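Alpha-glucosidase (Bacteroides thetaiotaomicron, PDB 5XFM) hydrolyses beta-L-arabinopyranosides and alpha-galactosides, as a bifunctional glycoside hydrolase of family 97. Local coordinates at residues Pro237-Val248 / Phe405-Met413; Ile431-Glu442 / Arg481-Phe489. The protein carries 1 engineered substitution. One frame throughout, in Å; residues are numbered along the deposited sequence.

In the fold
Both contacts involve the loops that follow neighbouring parallel strands of the catalytic barrel, 399-403 and 429-432, and their centres lie about 19 Å apart. Contact 1 fastens the first of these loops to the N-terminal domain near the outside of the molecule, about 20 Å from the centre of the chain; contact 2 lies in the interior, only about 4 Å from that centre. They touch directly: Asp408 OD1 is 2.7 Å from Thr436 OG1, probably a hydrogen bond, and Phe405 packs on Phe432. The calcium ion, bound by Glu174, Glu452 and Glu458, is about 4 Å from the side chain of His433 in contact 2 and about 13 Å from Gly406 in contact 1.

Contact 1: Pro237-Val248 / Phe405-Met413; sequences PMAEENNGNGTV and FGGDKQETM
Lys409 reaches across from the loop before helix 410-425 and ends among backbone carbonyls of residues 237-248. Its chain is extended beyond CG (chi2 177°), long enough to bring NZ within 2.8 Å of both Ala239 O and Gly246 O; Glu241 O, at 3.0 Å, and Asn245 O, the longest at 3.2 Å, complete the grip. Four carbonyls surround three N-H bonds, so at least one hydrogen is probably shared. Lys409 CG packs on Pro237 CG, and CE touches Val248 CG2 at a slant; the methylenes thus meet apolar neighbours while the ammonium meets oxygens. The contact joins the N-terminal domain, through the loop between strands 231-235 and 251-253, to the loop after strand 399-403 of the TIM-type barrel. With chi1 at -158° the Asn242 amide swings away from its own N, and ND2 bonds Asn245 O at 3.0 Å while making a weak bond to Glu411 OE2. The Asn242 amide and Glu411 carboxylate planes are 85° apart, and Tyr367 OH also bonds OE2. Asn242 CB lies 3.4 Å from Gly406 O, where glycine lets the backbones come close, and bare Gly246 CA admits Glu411 OE1 to 3.4 Å.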
loop_
_atom_site.group_PDB
_atom_site.type_symbol
_atom_site.label_atom_id
_atom_site.label_comp_id
_atom_site.label_asym_id
_atom_site.label_seq_id
_atom_site.Cartn_x
_atom_site.Cartn_y
_atom_site.Cartn_z
ATOM N N PRO A 237 8.855 14.494 -7.990
ATOM C CA PRO A 237 9.416 14.755 -6.656
ATOM C C PRO A 237 10.044 16.140 -6.506
ATOM O O PRO A 237 10.432 16.765 -7.494
ATOM C CB PRO A 237 10.479 13.655 -6.492
ATOM C CG PRO A 237 10.673 13.060 -7.856
ATOM C CD PRO A 237 9.381 13.247 -8.573
ATOM N N MET A 238 10.121 16.616 -5.266
ATOM C CA MET A 238 10.727 17.904 -4.970
ATOM C C MET A 238 12.253 17.829 -5.031
ATOM O O MET A 238 12.841 16.815 -4.675
ATOM C CB MET A 238 10.266 18.392 -3.596
ATOM C CG MET A 238 8.753 18.474 -3.481
ATOM S SD MET A 238 8.188 18.592 -1.780
ATOM C CE MET A 238 8.709 17.005 -1.138
ATOM N N ALA A 239 12.878 18.911 -5.484
ATOM C CA ALA A 239 14.318 18.968 -5.641
ATOM C C ALA A 239 15.052 18.767 -4.315
ATOM O O ALA A 239 16.151 18.218 -4.279
ATOM C CB ALA A 239 14.718 20.301 -6.269
ATOM N N GLU A 240 14.430 19.193 -3.224
ATOM C CA GLU A 240 15.064 19.104 -1.917
ATOM C C GLU A 240 15.096 17.682 -1.359
ATOM O O GLU A 240 15.736 17.443 -0.341
ATOM C CB GLU A 240 14.363 20.027 -0.912
ATOM C CG GLU A 240 14.505 21.515 -1.205
ATOM C CD GLU A 240 13.508 22.001 -2.244
ATOM O OE1 GLU A 240 12.665 21.192 -2.689
ATOM O OE2 GLU A 240 13.572 23.193 -2.617
ATOM N N GLU A 241 14.410 16.743 -2.009
ATOM C CA GLU A 241 14.412 15.357 -1.540
ATOM C C GLU A 241 15.801 14.727 -1.723
ATOM O O GLU A 241 16.640 15.269 -2.449
ATOM C CB GLU A 241 13.356 14.525 -2.270
ATOM C CG GLU A 241 11.918 14.865 -1.897
ATOM C CD GLU A 241 10.896 13.996 -2.624
ATOM O OE1 GLU A 241 10.913 12.758 -2.434
ATOM O OE2 GLU A 241 10.082 14.555 -3.395
ATOM N N ASN A 242 16.050 13.613 -1.033
ATOM C CA ASN A 242 17.348 12.931 -1.091
ATOM C C ASN A 242 18.476 13.880 -0.688
ATOM O O ASN A 242 19.594 13.790 -1.208
ATOM C CB ASN A 242 17.594 12.370 -2.496
ATOM C CG ASN A 242 18.606 11.242 -2.512
ATOM O OD1 ASN A 242 18.720 10.482 -1.552
ATOM N ND2 ASN A 242 19.354 11.134 -3.607
ATOM N N ASN A 243 18.149 14.812 0.208
ATOM C CA ASN A 243 19.063 15.869 0.642
ATOM C C ASN A 243 19.587 16.731 -0.514
ATOM O O ASN A 243 20.658 17.319 -0.419
ATOM C CB ASN A 243 20.235 15.274 1.412
ATOM C CG ASN A 243 20.833 16.249 2.400
ATOM O OD1 ASN A 243 20.149 17.141 2.908
ATOM N ND2 ASN A 243 22.113 16.080 2.688
ATOM N N GLY A 244 18.832 16.798 -1.609
ATOM C CA GLY A 244 19.242 17.584 -2.761
ATOM C C GLY A 244 20.116 16.831 -3.750
ATOM O O GLY A 244 20.639 17.426 -4.691
ATOM N N ASN A 245 20.292 15.528 -3.536
ATOM C CA ASN A 245 21.069 14.706 -4.471
ATOM C C ASN A 245 20.194 14.088 -5.555
ATOM O O ASN A 245 19.088 13.625 -5.278
ATOM C CB ASN A 245 21.810 13.595 -3.727
ATOM C CG ASN A 245 22.582 14.116 -2.533
ATOM O OD1 ASN A 245 23.566 14.840 -2.681
ATOM N ND2 ASN A 245 22.129 13.760 -1.340
ATOM N N GLY A 246 20.680 14.097 -6.791
ATOM C CA GLY A 246 19.922 13.546 -7.898
ATOM C C GLY A 246 18.933 14.550 -8.459
ATOM O O GLY A 246 18.394 15.372 -7.718
ATOM N N THR A 247 18.682 14.479 -9.763
ATOM C CA THR A 247 17.773 15.417 -10.418
ATOM C C THR A 247 16.316 14.961 -10.307
ATOM O O THR A 247 16.038 13.793 -10.036
ATOM C CB THR A 247 18.133 15.611 -11.912
ATOM O OG1 THR A 247 18.457 14.346 -12.493
ATOM C CG2 THR A 247 19.333 16.535 -12.070
ATOM N N VAL A 248 15.393 15.898 -10.495
ATOM C CA VAL A 248 13.958 15.626 -10.392
ATOM C C VAL A 248 13.364 14.941 -11.630
ATOM O O VAL A 248 12.628 13.959 -11.520
ATOM C CB VAL A 248 13.181 16.934 -10.137
ATOM C CG1 VAL A 248 11.685 16.745 -10.377
ATOM C CG2 VAL A 248 13.464 17.448 -8.743
ATOM N N PHE A 405 14.584 5.635 3.470
ATOM C CA PHE A 405 15.003 5.982 2.109
ATOM C C PHE A 405 14.933 7.488 1.833
ATOM O O PHE A 405 14.372 8.253 2.620
ATOM C CB PHE A 405 14.163 5.229 1.087
ATOM C CG PHE A 405 14.508 3.768 0.974
ATOM C CD1 PHE A 405 13.951 2.842 1.851
ATOM C CD2 PHE A 405 15.396 3.319 0.008
ATOM C CE1 PHE A 405 14.258 1.486 1.750
ATOM C CE2 PHE A 405 15.709 1.965 -0.096
ATOM C CZ PHE A 405 15.138 1.046 0.773
ATOM N N GLY A 406 15.505 7.895 0.701
ATOM C CA GLY A 406 15.711 9.298 0.366
ATOM C C GLY A 406 14.651 10.035 -0.442
ATOM O O GLY A 406 14.886 11.145 -0.920
ATOM N N GLY A 407 13.492 9.424 -0.644
ATOM C CA GLY A 407 12.416 10.120 -1.327
ATOM C C GLY A 407 11.993 9.458 -2.624
ATOM O O GLY A 407 12.194 8.260 -2.809
ATOM N N ASP A 408 11.428 10.235 -3.541
ATOM C CA ASP A 408 10.755 9.669 -4.705
ATOM C C ASP A 408 11.560 9.795 -5.988
ATOM O O ASP A 408 11.105 9.383 -7.053
ATOM C CB ASP A 408 9.380 10.340 -4.893
ATOM C CG ASP A 408 8.265 9.647 -4.111
ATOM O OD1 ASP A 408 8.450 8.492 -3.671
ATOM O OD2 ASP A 408 7.188 10.261 -3.940
ATOM N N LYS A 409 12.751 10.376 -5.894
ATOM C CA LYS A 409 13.577 10.556 -7.078
ATOM C C LYS A 409 13.970 9.219 -7.703
ATOM O O LYS A 409 14.105 8.210 -7.001
ATOM C CB LYS A 409 14.818 11.370 -6.739
ATOM C CG LYS A 409 14.535 12.837 -6.497
ATOM C CD LYS A 409 15.796 13.583 -6.097
ATOM C CE LYS A 409 15.571 15.089 -6.088
ATOM N NZ LYS A 409 16.719 15.791 -5.452
ATOM N N GLN A 410 14.177 9.238 -9.018
ATOM C CA GLN A 410 14.507 8.048 -9.790
ATOM C C GLN A 410 15.756 7.336 -9.237
ATOM O O GLN A 410 15.851 6.120 -9.293
ATOM C CB GLN A 410 14.682 8.427 -11.274
ATOM C CG GLN A 410 15.198 7.296 -12.165
ATOM C CD GLN A 410 15.076 7.587 -13.651
ATOM O OE1 GLN A 410 15.200 8.729 -14.090
ATOM N NE2 GLN A 410 14.879 6.537 -14.440
ATOM N N GLU A 411 16.702 8.108 -8.716
ATOM C CA GLU A 411 17.891 7.605 -8.013
ATOM C C GLU A 411 17.523 6.661 -6.842
ATOM O O GLU A 411 18.170 5.621 -6.590
ATOM C CB GLU A 411 18.709 8.807 -7.525
ATOM C CG GLU A 411 19.936 8.505 -6.705
ATOM C CD GLU A 411 20.884 9.695 -6.650
ATOM O OE1 GLU A 411 21.103 10.327 -7.709
ATOM O OE2 GLU A 411 21.401 10.003 -5.553
ATOM N N THR A 412 16.463 7.030 -6.138
ATOM C CA THR A 412 15.987 6.248 -5.020
ATOM C C THR A 412 15.274 5.010 -5.533
ATOM O O THR A 412 15.411 3.926 -4.957
ATOM C CB THR A 412 15.051 7.069 -4.107
ATOM O OG1 THR A 412 15.621 8.362 -3.888
ATOM C CG2 THR A 412 14.860 6.371 -2.761
ATOM N N MET A 413 14.508 5.167 -6.613
ATOM C CA MET A 413 13.877 4.022 -7.274
ATOM C C MET A 413 14.939 2.994 -7.669
ATOM O O MET A 413 14.768 1.776 -7.469
ATOM C CB MET A 413 13.089 4.463 -8.513
ATOM C CG MET A 413 11.968 5.458 -8.233
ATOM S SD MET A 413 10.778 4.829 -7.034
ATOM C CE MET A 413 11.200 5.857 -5.627
HETATM O O HOH W 1 17.002 11.266 -9.612
#

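Contact 2: Ile431-Glu442 / Arg481-Phe489; sequences IFHGCTLPRGWE and RNTVGSMEF
Glu442 and Ser486 make the direct polar link between two loop regions of the TIM-type barrel: residues 431-442 run from the end of strand 429-432 into helix 441-444, and residues 481-489 form part of the long connection after helix 470-474. Both donors of the serine converge on one carboxylate oxygen: Ser486 N reaches Glu442 OE2 at 2.8 Å, nearly along its C-O axis, and Ser486 OG meets the anti lone pair of the same atom at 2.7 Å. A bend at chi2 (93°) turns the glutamate toward the serine, while Trp279 NE1 bonds its other oxygen, OE1. A bridging water also donates to OE1 and to Val484 O and accepts from Gly440 N.

Packing against a flat cation forms the second group. Pro438 CD lies 3.6 Å above one face of the Arg481 guanidinium, offset toward its rim, and Met487 CB covers the opposite face. Leu437 CD1 comes over the same face as the proline and touches Arg481 CD at 3.5 Å; it also meets Val484 CG2. The rigid proline and branched leucine suit the flat face, which offers no N-H for hydrogen bonding, whereas the N-H groups at the edge need acceptors: NH2 bonds Ser486 O and Glu452 O, and NE bonds Ala453 O. Gly485, bare at CA, lets the backbone pass close to Pro438 CG, 4.3 Å from Gly485 CA.

At the far end, Glu488, centre of an inverse gamma turn, touches Ile431 CG2 with its CG at 4.0 Å, while Ile431 CD1 lies against the carboxylate carbon. Its OE1 stands at the edge of the His433 ring, near the ring plane, 3.9 Å from NE2.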
loop_
_atom_site.group_PDB
_atom_site.type_symbol
_atom_site.label_atom_id
_atom_site.label_comp_id
_atom_site.label_asym_id
_atom_site.label_seq_id
_atom_site.Cartn_x
_atom_site.Cartn_y
_atom_site.Cartn_z
ATOM N N ILE A 431 11.390 -6.292 3.337
ATOM C CA ILE A 431 10.408 -5.318 3.809
ATOM C C ILE A 431 10.999 -3.919 3.700
ATOM O O ILE A 431 12.160 -3.720 4.056
ATOM C CB ILE A 431 9.996 -5.562 5.277
ATOM C CG1 ILE A 431 9.319 -6.919 5.450
ATOM C CG2 ILE A 431 9.075 -4.456 5.770
ATOM C CD1 ILE A 431 9.038 -7.260 6.894
ATOM N N PHE A 432 10.225 -2.956 3.203
ATOM C CA PHE A 432 10.676 -1.566 3.227
ATOM C C PHE A 432 9.975 -0.760 4.312
ATOM O O PHE A 432 8.779 -0.921 4.548
ATOM C CB PHE A 432 10.457 -0.880 1.885
ATOM C CG PHE A 432 11.324 -1.407 0.793
ATOM C CD1 PHE A 432 12.688 -1.548 0.983
ATOM C CD2 PHE A 432 10.782 -1.754 -0.432
ATOM C CE1 PHE A 432 13.488 -2.032 -0.024
ATOM C CE2 PHE A 432 11.583 -2.239 -1.442
ATOM C CZ PHE A 432 12.934 -2.378 -1.239
ATOM N N HIS A 433 10.739 0.112 4.963
ATOM C CA HIS A 433 10.202 1.068 5.924
ATOM C C HIS A 433 10.775 2.451 5.640
ATOM O O HIS A 433 11.773 2.579 4.926
ATOM C CB HIS A 433 10.520 0.643 7.358
ATOM C CG HIS A 433 9.454 -0.195 7.990
ATOM N ND1 HIS A 433 8.789 0.190 9.135
ATOM C CD2 HIS A 433 8.939 -1.396 7.643
ATOM C CE1 HIS A 433 7.904 -0.735 9.459
ATOM N NE2 HIS A 433 7.976 -1.709 8.569
ATOM N N GLY A 434 10.140 3.481 6.195
ATOM C CA GLY A 434 10.574 4.857 6.005
ATOM C C GLY A 434 10.647 5.136 4.529
ATOM O O GLY A 434 11.625 5.699 4.036
ATOM N N CYS A 435 9.581 4.755 3.834
ATOM C CA CYS A 435 9.654 4.499 2.401
ATOM C C CYS A 435 8.472 5.055 1.633
ATOM O O CYS A 435 7.521 5.599 2.210
ATOM C CB CYS A 435 9.741 2.989 2.150
ATOM S SG CYS A 435 8.295 2.064 2.772
ATOM N N THR A 436 8.539 4.904 0.318
ATOM C CA THR A 436 7.469 5.356 -0.541
ATOM C C THR A 436 6.422 4.270 -0.722
ATOM O O THR A 436 6.649 3.106 -0.366
ATOM C CB THR A 436 8.002 5.776 -1.904
ATOM O OG1 THR A 436 6.973 6.437 -2.652
ATOM C CG2 THR A 436 8.537 4.569 -2.681
ATOM N N LEU A 437 5.281 4.664 -1.284
ATOM C CA LEU A 437 4.194 3.744 -1.580
ATOM C C LEU A 437 4.663 2.682 -2.567
ATOM O O LEU A 437 5.382 3.002 -3.512
ATOM C CB LEU A 437 2.997 4.504 -2.162
ATOM C CG LEU A 437 1.736 3.713 -2.503
ATOM C CD1 LEU A 437 0.968 3.460 -1.220
ATOM C CD2 LEU A 437 0.852 4.425 -3.534
ATOM N N PRO A 438 4.279 1.410 -2.344
ATOM C CA PRO A 438 4.574 0.354 -3.316
ATOM C C PRO A 438 3.703 0.533 -4.553
ATOM O O PRO A 438 2.530 0.889 -4.434
ATOM C CB PRO A 438 4.221 -0.930 -2.563
ATOM C CG PRO A 438 3.159 -0.500 -1.606
ATOM C CD PRO A 438 3.553 0.885 -1.172
ATOM N N ARG A 439 4.272 0.328 -5.730
ATOM C CA ARG A 439 3.524 0.593 -6.949
ATOM C C ARG A 439 3.420 -0.664 -7.812
ATOM O O ARG A 439 4.067 -0.770 -8.857
ATOM C CB ARG A 439 4.177 1.752 -7.700
ATOM C CG ARG A 439 3.744 3.124 -7.169
ATOM C CD ARG A 439 4.939 4.055 -7.086
ATOM N NE ARG A 439 4.615 5.456 -6.815
ATOM C CZ ARG A 439 4.894 6.086 -5.676
ATOM N NH1 ARG A 439 5.480 5.439 -4.679
ATOM N NH2 ARG A 439 4.583 7.367 -5.532
ATOM N N GLY A 440 2.608 -1.620 -7.361
ATOM C CA GLY A 440 2.481 -2.888 -8.051
ATOM C C GLY A 440 3.684 -3.776 -7.779
ATOM O O GLY A 440 3.981 -4.688 -8.552
ATOM N N TRP A 441 4.386 -3.505 -6.682
ATOM C CA TRP A 441 5.676 -4.142 -6.438
ATOM C C TRP A 441 5.636 -5.652 -6.124
ATOM O O TRP A 441 6.616 -6.350 -6.394
ATOM C CB TRP A 441 6.408 -3.388 -5.315
ATOM C CG TRP A 441 6.966 -2.064 -5.788
ATOM C CD1 TRP A 441 6.738 -1.469 -6.997
ATOM C CD2 TRP A 441 7.881 -1.209 -5.088
ATOM N NE1 TRP A 441 7.434 -0.290 -7.084
ATOM C CE2 TRP A 441 8.144 -0.104 -5.926
ATOM C CE3 TRP A 441 8.498 -1.264 -3.832
ATOM C CZ2 TRP A 441 8.996 0.935 -5.550
ATOM C CZ3 TRP A 441 9.345 -0.231 -3.460
ATOM C CH2 TRP A 441 9.585 0.855 -4.315
ATOM N N GLU A 442 4.512 -6.164 -5.615
ATOM C CA GLU A 442 4.387 -7.602 -5.347
ATOM C C GLU A 442 4.538 -8.425 -6.629
ATOM O O GLU A 442 5.207 -9.465 -6.644
ATOM C CB GLU A 442 3.032 -7.929 -4.699
ATOM C CG GLU A 442 2.823 -7.411 -3.270
ATOM C CD GLU A 442 2.155 -6.047 -3.221
ATOM O OE1 GLU A 442 2.179 -5.336 -4.251
ATOM O OE2 GLU A 442 1.591 -5.694 -2.159
ATOM N N ARG A 481 -4.843 3.291 1.523
ATOM C CA ARG A 481 -3.430 2.902 1.495
ATOM C C ARG A 481 -3.225 1.421 1.177
ATOM O O ARG A 481 -2.407 1.070 0.329
ATOM C CB ARG A 481 -2.746 3.238 2.825
ATOM C CG ARG A 481 -1.402 2.530 3.051
ATOM C CD ARG A 481 -0.341 2.874 2.000
ATOM N NE ARG A 481 0.904 2.155 2.269
ATOM C CZ ARG A 481 1.143 0.900 1.904
ATOM N NH1 ARG A 481 0.237 0.220 1.210
ATOM N NH2 ARG A 481 2.297 0.325 2.223
ATOM N N ASN A 482 -3.975 0.565 1.856
ATOM C CA ASN A 482 -3.746 -0.872 1.789
ATOM C C ASN A 482 -4.399 -1.537 0.563
ATOM O O ASN A 482 -4.009 -2.641 0.165
ATOM C CB ASN A 482 -4.221 -1.507 3.106
ATOM C CG ASN A 482 -3.683 -2.906 3.319
ATOM O OD1 ASN A 482 -4.304 -3.720 3.998
ATOM N ND2 ASN A 482 -2.524 -3.194 2.737
ATOM N N THR A 483 -5.370 -0.861 -0.053
ATOM C CA THR A 483 -6.068 -1.419 -1.213
ATOM C C THR A 483 -5.164 -1.515 -2.448
ATOM O O THR A 483 -5.393 -2.348 -3.321
ATOM C CB THR A 483 -7.348 -0.593 -1.577
ATOM O OG1 THR A 483 -8.262 -1.411 -2.307
ATOM C CG2 THR A 483 -7.023 0.640 -2.413
ATOM N N VAL A 484 -4.153 -0.660 -2.540
ATOM C CA VAL A 484 -3.252 -0.711 -3.689
ATOM C C VAL A 484 -1.967 -1.478 -3.399
ATOM O O VAL A 484 -1.121 -1.619 -4.283
ATOM C CB VAL A 484 -2.862 0.703 -4.179
ATOM C CG1 VAL A 484 -4.105 1.503 -4.559
ATOM C CG2 VAL A 484 -2.058 1.425 -3.118
ATOM N N GLY A 485 -1.802 -1.966 -2.173
ATOM C CA GLY A 485 -0.583 -2.685 -1.851
ATOM C C GLY A 485 -0.372 -3.099 -0.407
ATOM O O GLY A 485 -1.026 -2.588 0.509
ATOM N N SER A 486 0.572 -4.021 -0.214
ATOM C CA SER A 486 0.911 -4.534 1.109
ATOM C C SER A 486 1.287 -3.418 2.062
ATOM O O SER A 486 2.068 -2.526 1.725
ATOM C CB SER A 486 2.062 -5.540 1.027
ATOM O OG SER A 486 1.683 -6.716 0.351
ATOM N N MET A 487 0.733 -3.492 3.265
ATOM C CA MET A 487 0.977 -2.498 4.302
ATOM C C MET A 487 1.501 -3.158 5.576
ATOM O O MET A 487 0.759 -3.853 6.272
ATOM C CB MET A 487 -0.307 -1.726 4.592
ATOM C CG MET A 487 -0.163 -0.583 5.565
ATOM S SD MET A 487 -1.745 0.252 5.767
ATOM C CE MET A 487 -2.714 -1.027 6.567
ATOM N N GLU A 488 2.783 -2.962 5.863
ATOM C CA GLU A 488 3.405 -3.564 7.041
ATOM C C GLU A 488 3.149 -2.672 8.244
ATOM O O GLU A 488 3.961 -1.804 8.575
ATOM C CB GLU A 488 4.909 -3.760 6.835
ATOM C CG GLU A 488 5.341 -5.211 6.918
ATOM C CD GLU A 488 5.529 -5.699 8.355
ATOM O OE1 GLU A 488 5.870 -4.881 9.234
ATOM O OE2 GLU A 488 5.314 -6.902 8.615
ATOM N N PHE A 489 2.006 -2.879 8.887
ATOM C CA PHE A 489 1.504 -1.933 9.877
ATOM C C PHE A 489 2.028 -2.213 11.289
ATOM O O PHE A 489 2.166 -1.296 12.099
ATOM C CB PHE A 489 -0.031 -1.943 9.869
ATOM C CG PHE A 489 -0.651 -0.924 10.782
ATOM C CD1 PHE A 489 -0.802 0.391 10.373
ATOM C CD2 PHE A 489 -1.084 -1.283 12.049
ATOM C CE1 PHE A 489 -1.372 1.337 11.214
ATOM C CE2 PHE A 489 -1.653 -0.345 12.893
ATOM C CZ PHE A 489 -1.799 0.968 12.472
HETATM O O HOH W 2 1.654 -2.641 -4.833
#